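Local structure of 3-polyprenyl-4-hydroxybenzoate decarboxylase and related decarboxylases (Pelotomaculum thermopropionicum, 6H6X) at residues 150-155 with 252-257; 227-232 with 241-246. The protein catalyses, as a prenylated-FMN-dependent UbiD-family enzyme (HmfF), the reversible decarboxylation of 2,5-furandicarboxylic acid to 2-furoic acid. The protein carries 8 engineered substitutions. One frame throughout, in Å; residues are numbered along the deposited sequence.

Interaction 1 (150-155 with 252-257); sequences IHRLQV and EVEGPF. With 4LU (1-deoxy-5-O-phosphono-1-(3,3,4,5-tetramethyl-9,11-dioxo-2,3,8,9,10,11-hexahydro-7H-quinolino[1,8-fg]pteridin-12-ium-7-y l)-D-ribitol), chain I.
Arg152 and Glu254 form a buried salt bridge beside the prenylated flavin and, with Glu259 as a second partner of Arg152 NH1, are consistent with the Glu-Arg-Glu network known from UbiD enzymes. The guanidinium is gripped side-on: NE gives its proton to Glu254 OE1 (2.8 Å) and NH2 to Glu254 OE2 (2.8 Å), the latter nearly straight at 166° and on the syn lone pair. The two planes lie 37° apart, and the NE bond is tilted from the carboxylate plane. Tyr130 OH also bonds Glu254 OE1, and Arg270 shares OE2.

In van der Waals contact, Arg152 CD sits over one face of the Phe257 ring, 3.3 Å from CD2, while Phe257 CB lies over one face of the guanidinium, toward its rim. With CG between backbone N and carbonyl carbon (chi1 75°) and the chain then extended, Arg152 reaches the carboxylate as its own amide holds the cofactor, N to O4 of 4LU being 2.9 Å. Cutting the side chain back to an alanine is likely to leave Glu254 and Glu259 without their shared partner and one face of Phe257 less covered.

On the cofactor, Ile150 N bonds the ribityl O2' (3.1 Å) and Ile150 CG2 packs on the benzenoid ring that bears C7M and C8M, 3.7 Å from C7. Beyond the salt bridge, just ahead of the cis peptide to Pro256, Gly255 N donates to Gln154 OE1 at 2.8 Å.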
loop_
_atom_site.group_PDB
_atom_site.type_symbol
_atom_site.label_atom_id
_atom_site.label_comp_id
_atom_site.label_asym_id
_atom_site.label_seq_id
_atom_site.Cartn_x
_atom_site.Cartn_y
_atom_site.Cartn_z
ATOM N N ILE B 150 3.733 -29.207 6.086
ATOM C CA ILE B 150 4.985 -28.759 5.489
ATOM C C ILE B 150 5.900 -28.284 6.607
ATOM O O ILE B 150 5.520 -27.424 7.405
ATOM C CB ILE B 150 4.751 -27.614 4.475
ATOM C CG1 ILE B 150 3.968 -28.140 3.285
ATOM C CG2 ILE B 150 6.095 -27.008 4.011
ATOM C CD1 ILE B 150 3.713 -27.084 2.213
ATOM N N HIS B 151 7.113 -28.812 6.616
ATOM C CA HIS B 151 8.161 -28.496 7.626
ATOM C C HIS B 151 9.435 -28.132 6.897
ATOM O O HIS B 151 9.768 -28.730 5.851
ATOM C CB HIS B 151 8.403 -29.706 8.554
ATOM C CG HIS B 151 7.152 -30.164 9.223
ATOM N ND1 HIS B 151 6.776 -29.729 10.472
ATOM C CD2 HIS B 151 6.119 -30.905 8.759
ATOM C CE1 HIS B 151 5.580 -30.218 10.767
ATOM N NE2 HIS B 151 5.155 -30.925 9.736
ATOM N N ARG B 152 10.134 -27.114 7.401
ATOM C CA ARG B 152 11.476 -26.854 6.921
ATOM C C ARG B 152 12.388 -28.022 7.317
ATOM O O ARG B 152 12.256 -28.583 8.400
ATOM C CB ARG B 152 11.996 -25.525 7.428
ATOM C CG ARG B 152 12.408 -25.510 8.881
ATOM C CD ARG B 152 12.742 -24.100 9.327
ATOM N NE ARG B 152 13.398 -24.114 10.632
ATOM C CZ ARG B 152 13.264 -23.209 11.605
ATOM N NH1 ARG B 152 12.457 -22.141 11.496
ATOM N NH2 ARG B 152 13.944 -23.392 12.727
ATOM N N LEU B 153 13.253 -28.414 6.395
ATOM C CA LEU B 153 14.171 -29.502 6.607
ATOM C C LEU B 153 15.589 -28.994 6.304
ATOM O O LEU B 153 15.889 -28.560 5.194
ATOM C CB LEU B 153 13.806 -30.651 5.683
ATOM C CG LEU B 153 12.401 -31.164 5.925
ATOM C CD1 LEU B 153 11.799 -31.718 4.677
ATOM C CD2 LEU B 153 12.439 -32.210 7.003
ATOM N N GLN B 154 16.442 -28.974 7.317
ATOM C CA GLN B 154 17.830 -28.568 7.139
ATOM C C GLN B 154 18.616 -29.763 6.619
ATOM O O GLN B 154 18.559 -30.847 7.190
ATOM C CB GLN B 154 18.444 -28.079 8.468
ATOM C CG GLN B 154 19.804 -27.377 8.278
ATOM C CD GLN B 154 20.479 -26.993 9.572
ATOM O OE1 GLN B 154 19.829 -26.794 10.607
ATOM N NE2 GLN B 154 21.806 -26.864 9.509
ATOM N N VAL B 155 19.349 -29.581 5.541
ATOM C CA VAL B 155 20.215 -30.638 5.045
ATOM C C VAL B 155 21.461 -30.633 5.924
ATOM O O VAL B 155 22.244 -29.699 5.876
ATOM C CB VAL B 155 20.574 -30.418 3.578
ATOM C CG1 VAL B 155 21.440 -31.565 3.041
ATOM C CG2 VAL B 155 19.309 -30.277 2.769
ATOM N N GLU B 252 19.291 -32.908 17.484
ATOM C CA GLU B 252 20.464 -32.200 16.960
ATOM C C GLU B 252 20.083 -30.788 16.628
ATOM O O GLU B 252 18.905 -30.493 16.412
ATOM C CB GLU B 252 21.034 -32.902 15.731
ATOM C CG GLU B 252 21.644 -34.258 16.102
ATOM C CD GLU B 252 22.120 -35.091 14.922
ATOM O OE1 GLU B 252 22.067 -34.644 13.746
ATOM O OE2 GLU B 252 22.541 -36.237 15.184
ATOM N N VAL B 253 21.087 -29.925 16.585
ATOM C CA VAL B 253 20.838 -28.509 16.445
ATOM C C VAL B 253 20.375 -28.221 15.012
ATOM O O VAL B 253 21.054 -28.522 14.019
ATOM C CB VAL B 253 22.061 -27.645 16.816
ATOM C CG1 VAL B 253 21.739 -26.171 16.594
ATOM C CG2 VAL B 253 22.484 -27.879 18.268
ATOM N N GLU B 254 19.187 -27.647 14.923
ATOM C CA GLU B 254 18.610 -27.228 13.632
ATOM C C GLU B 254 18.482 -25.711 13.679
ATOM O O GLU B 254 18.049 -25.125 14.692
ATOM C CB GLU B 254 17.249 -27.911 13.419
ATOM C CG GLU B 254 16.545 -27.594 12.105
ATOM C CD GLU B 254 15.791 -26.253 12.087
ATOM O OE1 GLU B 254 15.745 -25.603 11.018
ATOM O OE2 GLU B 254 15.244 -25.825 13.130
ATOM N N GLY B 255 18.824 -25.065 12.585
ATOM C CA GLY B 255 18.681 -23.618 12.543
ATOM C C GLY B 255 19.990 -22.877 12.745
ATOM O O GLY B 255 21.023 -23.529 12.869
ATOM N N PRO B 256 19.967 -21.535 12.737
ATOM C CA PRO B 256 18.728 -20.741 12.537
ATOM C C PRO B 256 18.274 -20.638 11.066
ATOM O O PRO B 256 18.985 -21.059 10.133
ATOM C CB PRO B 256 19.117 -19.357 13.086
ATOM C CG PRO B 256 20.600 -19.264 12.835
ATOM C CD PRO B 256 21.165 -20.668 12.736
ATOM N N PHE B 257 17.108 -20.034 10.877
ATOM C CA PHE B 257 16.466 -19.984 9.557
ATOM C C PHE B 257 15.618 -18.731 9.402
ATOM O O PHE B 257 14.830 -18.410 10.292
ATOM C CB PHE B 257 15.616 -21.261 9.421
ATOM C CG PHE B 257 14.866 -21.395 8.128
ATOM C CD1 PHE B 257 15.523 -21.781 6.977
ATOM C CD2 PHE B 257 13.485 -21.155 8.062
ATOM C CE1 PHE B 257 14.837 -21.923 5.781
ATOM C CE2 PHE B 257 12.803 -21.338 6.881
ATOM C CZ PHE B 257 13.482 -21.712 5.740
HETATM C C9 4LU I . 4.127 -24.104 6.099
HETATM C C8 4LU I . 4.561 -23.646 4.819
HETATM C C7 4LU I . 5.900 -23.356 4.538
HETATM C C10 4LU I . 5.544 -25.165 9.417
HETATM C C6 4LU I . 6.869 -23.300 5.707
HETATM N N3 4LU I . 7.382 -26.523 11.019
HETATM C C2 4LU I . 6.038 -26.618 11.278
HETATM C C13 4LU I . 9.077 -22.279 4.481
HETATM C C5 4LU I . 8.398 -23.031 5.607
HETATM C C1 4LU I . 8.524 -23.310 8.049
HETATM O O2 4LU I . 5.637 -27.336 12.246
HETATM N N1 4LU I . 5.141 -25.961 10.484
HETATM C C4 4LU I . 7.881 -25.770 9.993
HETATM O O4 4LU I . 9.120 -25.724 9.778
HETATM C C4A 4LU I . 6.918 -25.019 9.114
HETATM N N5 4LU I . 7.345 -24.236 7.990
HETATM C C3 4LU I . 9.166 -23.139 6.879
HETATM C C12 4LU I . 8.865 -24.438 5.135
HETATM C C5A 4LU I . 6.423 -23.935 6.951
HETATM C C7M 4LU I . 6.314 -22.858 3.154
HETATM C C8M 4LU I . 3.480 -23.563 3.775
HETATM C C9A 4LU I . 4.986 -24.229 7.212
HETATM N N10 4LU I . 4.600 -24.519 8.576
HETATM C "C1'" 4LU I . 3.195 -24.643 8.959
HETATM C "C2'" 4LU I . 2.534 -26.033 8.811
HETATM O "O2'" 4LU I . 2.850 -26.691 7.580
HETATM C "C3'" 4LU I . 1.027 -25.833 8.847
HETATM O "O3'" 4LU I . 0.682 -25.023 9.974
HETATM C "C4'" 4LU I . 0.268 -27.163 8.839
HETATM O "O4'" 4LU I . -1.126 -27.051 8.421
HETATM C "C5'" 4LU I . 0.255 -27.914 10.159
HETATM O "O5'" 4LU I . -0.524 -29.074 9.794
HETATM P P 4LU I . -1.245 -30.043 10.882
HETATM O O2P 4LU I . -1.769 -31.268 10.111
HETATM O O3P 4LU I . -0.118 -30.482 11.862
HETATM O O1P 4LU I . -2.372 -29.187 11.461
#

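Interaction 2 (227-232 with 241-246); sequences CETVDV and VIEGKI
A loop between strands 223-226 and 233-235 folds over strand 240-246 of the antiparallel sheet in the Rift-related domain, and the buried carboxylate of Glu243 reaches into it to meet Glu228 and Thr229. Three donors hold the group. Glu228 N bonds OE2 of Glu243 at 2.9 Å, and Thr229 N bonds its OE1 at 2.7 Å, both on the syn side and somewhat out of the carboxylate plane. OE1 takes a second proton from the hydroxyl of Thr229, OG1 lying 2.6 Å away nearly in line with the C-O bond. That hydroxyl, set between backbone N and carbonyl carbon (chi1 63°), also meets Thr276 OG1 of strand 264-280, tying loop to sheet.

These donors would be expected to stabilise a negative charge on Glu243. The carboxylate of Glu228 bends away, its OE2 remaining 5.4 Å from Glu243 OE2 and paired with Lys103. Cys227 N to Val232 O, a backbone bond of 3.0 Å, draws the two ends of the loop together. Carbon atoms pack around the carboxylate: Cys227 CB lies 3.3 Å from Glu243 OE2, and Val230 CG2 slides past Glu243 CB. Val230 CG1 is in van der Waals contact with Gly244 O, and Cys227 SG meets Val241 CG1 at 4.5 Å.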
loop_
_atom_site.group_PDB
_atom_site.type_symbol
_atom_site.label_atom_id
_atom_site.label_comp_id
_atom_site.label_asym_id
_atom_site.label_seq_id
_atom_site.Cartn_x
_atom_site.Cartn_y
_atom_site.Cartn_z
ATOM N N CYS B 227 5.318 -46.217 -1.135
ATOM C CA CYS B 227 6.765 -45.992 -1.026
ATOM C C CYS B 227 7.534 -47.294 -1.043
ATOM O O CYS B 227 7.002 -48.342 -0.720
ATOM C CB CYS B 227 7.066 -45.241 0.276
ATOM S SG CYS B 227 6.590 -43.489 0.153
ATOM N N GLU B 228 8.801 -47.210 -1.405
ATOM C CA GLU B 228 9.699 -48.380 -1.451
ATOM C C GLU B 228 10.051 -48.936 -0.079
ATOM O O GLU B 228 9.989 -50.140 0.114
ATOM C CB GLU B 228 11.019 -48.028 -2.156
ATOM C CG GLU B 228 10.884 -47.566 -3.605
ATOM C CD GLU B 228 10.309 -48.629 -4.514
ATOM O OE1 GLU B 228 10.898 -49.735 -4.576
ATOM O OE2 GLU B 228 9.270 -48.354 -5.166
ATOM N N THR B 229 10.458 -48.071 0.852
ATOM C CA THR B 229 11.102 -48.502 2.100
ATOM C C THR B 229 10.313 -48.182 3.350
ATOM O O THR B 229 10.772 -48.461 4.450
ATOM C CB THR B 229 12.483 -47.837 2.237
ATOM O OG1 THR B 229 12.351 -46.409 2.333
ATOM C CG2 THR B 229 13.332 -48.191 1.023
ATOM N N VAL B 230 9.132 -47.579 3.191
ATOM C CA VAL B 230 8.277 -47.247 4.320
ATOM C C VAL B 230 6.832 -47.446 3.923
ATOM O O VAL B 230 6.496 -47.371 2.749
ATOM C CB VAL B 230 8.500 -45.779 4.778
ATOM C CG1 VAL B 230 9.887 -45.618 5.392
ATOM C CG2 VAL B 230 8.297 -44.786 3.615
ATOM N N ASP B 231 5.977 -47.649 4.912
ATOM C CA ASP B 231 4.558 -47.942 4.693
ATOM C C ASP B 231 3.753 -46.640 4.695
ATOM O O ASP B 231 2.975 -46.336 5.608
ATOM C CB ASP B 231 4.060 -48.914 5.775
ATOM C CG ASP B 231 2.641 -49.420 5.509
ATOM O OD1 ASP B 231 2.204 -49.485 4.335
ATOM O OD2 ASP B 231 1.964 -49.750 6.508
ATOM N N VAL B 232 3.972 -45.873 3.635
ATOM C CA VAL B 232 3.396 -44.550 3.470
ATOM C C VAL B 232 3.041 -44.447 1.985
ATOM O O VAL B 232 3.648 -45.102 1.151
ATOM C CB VAL B 232 4.450 -43.450 3.801
ATOM C CG1 VAL B 232 3.822 -42.085 3.834
ATOM C CG2 VAL B 232 5.157 -43.715 5.132
ATOM N N VAL B 241 10.456 -37.729 -4.311
ATOM C CA VAL B 241 10.024 -38.253 -3.023
ATOM C C VAL B 241 11.229 -38.684 -2.245
ATOM O O VAL B 241 12.097 -39.371 -2.770
ATOM C CB VAL B 241 9.056 -39.449 -3.149
ATOM C CG1 VAL B 241 8.934 -40.242 -1.847
ATOM C CG2 VAL B 241 7.697 -38.978 -3.635
ATOM N N ILE B 242 11.269 -38.295 -0.981
ATOM C CA ILE B 242 12.323 -38.668 -0.083
ATOM C C ILE B 242 11.626 -39.406 1.024
ATOM O O ILE B 242 10.773 -38.860 1.708
ATOM C CB ILE B 242 13.109 -37.432 0.425
ATOM C CG1 ILE B 242 13.807 -36.736 -0.748
ATOM C CG2 ILE B 242 14.115 -37.814 1.480
ATOM C CD1 ILE B 242 14.233 -35.322 -0.381
ATOM N N GLU B 243 12.020 -40.662 1.201
ATOM C CA GLU B 243 11.488 -41.567 2.221
ATOM C C GLU B 243 12.421 -41.612 3.408
ATOM O O GLU B 243 13.628 -41.566 3.249
ATOM C CB GLU B 243 11.350 -42.966 1.626
ATOM C CG GLU B 243 10.561 -43.028 0.311
ATOM C CD GLU B 243 10.405 -44.425 -0.263
ATOM O OE1 GLU B 243 10.835 -45.401 0.412
ATOM O OE2 GLU B 243 9.841 -44.550 -1.393
ATOM N N GLY B 244 11.873 -41.709 4.604
ATOM C CA GLY B 244 12.717 -41.826 5.763
ATOM C C GLY B 244 11.990 -41.993 7.057
ATOM O O GLY B 244 10.820 -42.403 7.110
ATOM N N LYS B 245 12.684 -41.663 8.131
ATOM C CA LYS B 245 12.082 -41.798 9.449
ATOM C C LYS B 245 12.632 -40.779 10.417
ATOM O O LYS B 245 13.795 -40.397 10.329
ATOM C CB LYS B 245 12.281 -43.222 9.951
ATOM C CG LYS B 245 13.729 -43.671 10.020
ATOM C CD LYS B 245 13.865 -45.198 10.027
ATOM C CE LYS B 245 15.290 -45.636 9.666
ATOM N NZ LYS B 245 15.582 -47.073 9.938
ATOM N N ILE B 246 11.777 -40.311 11.311
ATOM C CA ILE B 246 12.204 -39.394 12.341
ATOM C C ILE B 246 12.696 -40.285 13.502
ATOM O O ILE B 246 11.970 -41.158 13.958
ATOM C CB ILE B 246 11.081 -38.447 12.800
ATOM C CG1 ILE B 246 10.351 -37.779 11.622
ATOM C CG2 ILE B 246 11.660 -37.353 13.703
ATOM C CD1 ILE B 246 9.114 -37.037 12.079
#

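Both contacts are buried and belong to the same antiparallel sheet, with centres 19 Å apart and nearest atoms about 7 Å apart, so neither touches the other. Strands 240-246 and 252-258 follow each other in the chain and each pairs with strand 264-280, which therefore connects the two. In each, a glutamate is the focus, but the donors differ. Interaction 1, at the cofactor, sets a charged arginine against its carboxylate and adds an aromatic face. Interaction 2, away from the annotated sites and farther from the chain's centre, satisfies its carboxylate with backbone amides and a hydroxyl, fastening a loop to a strand.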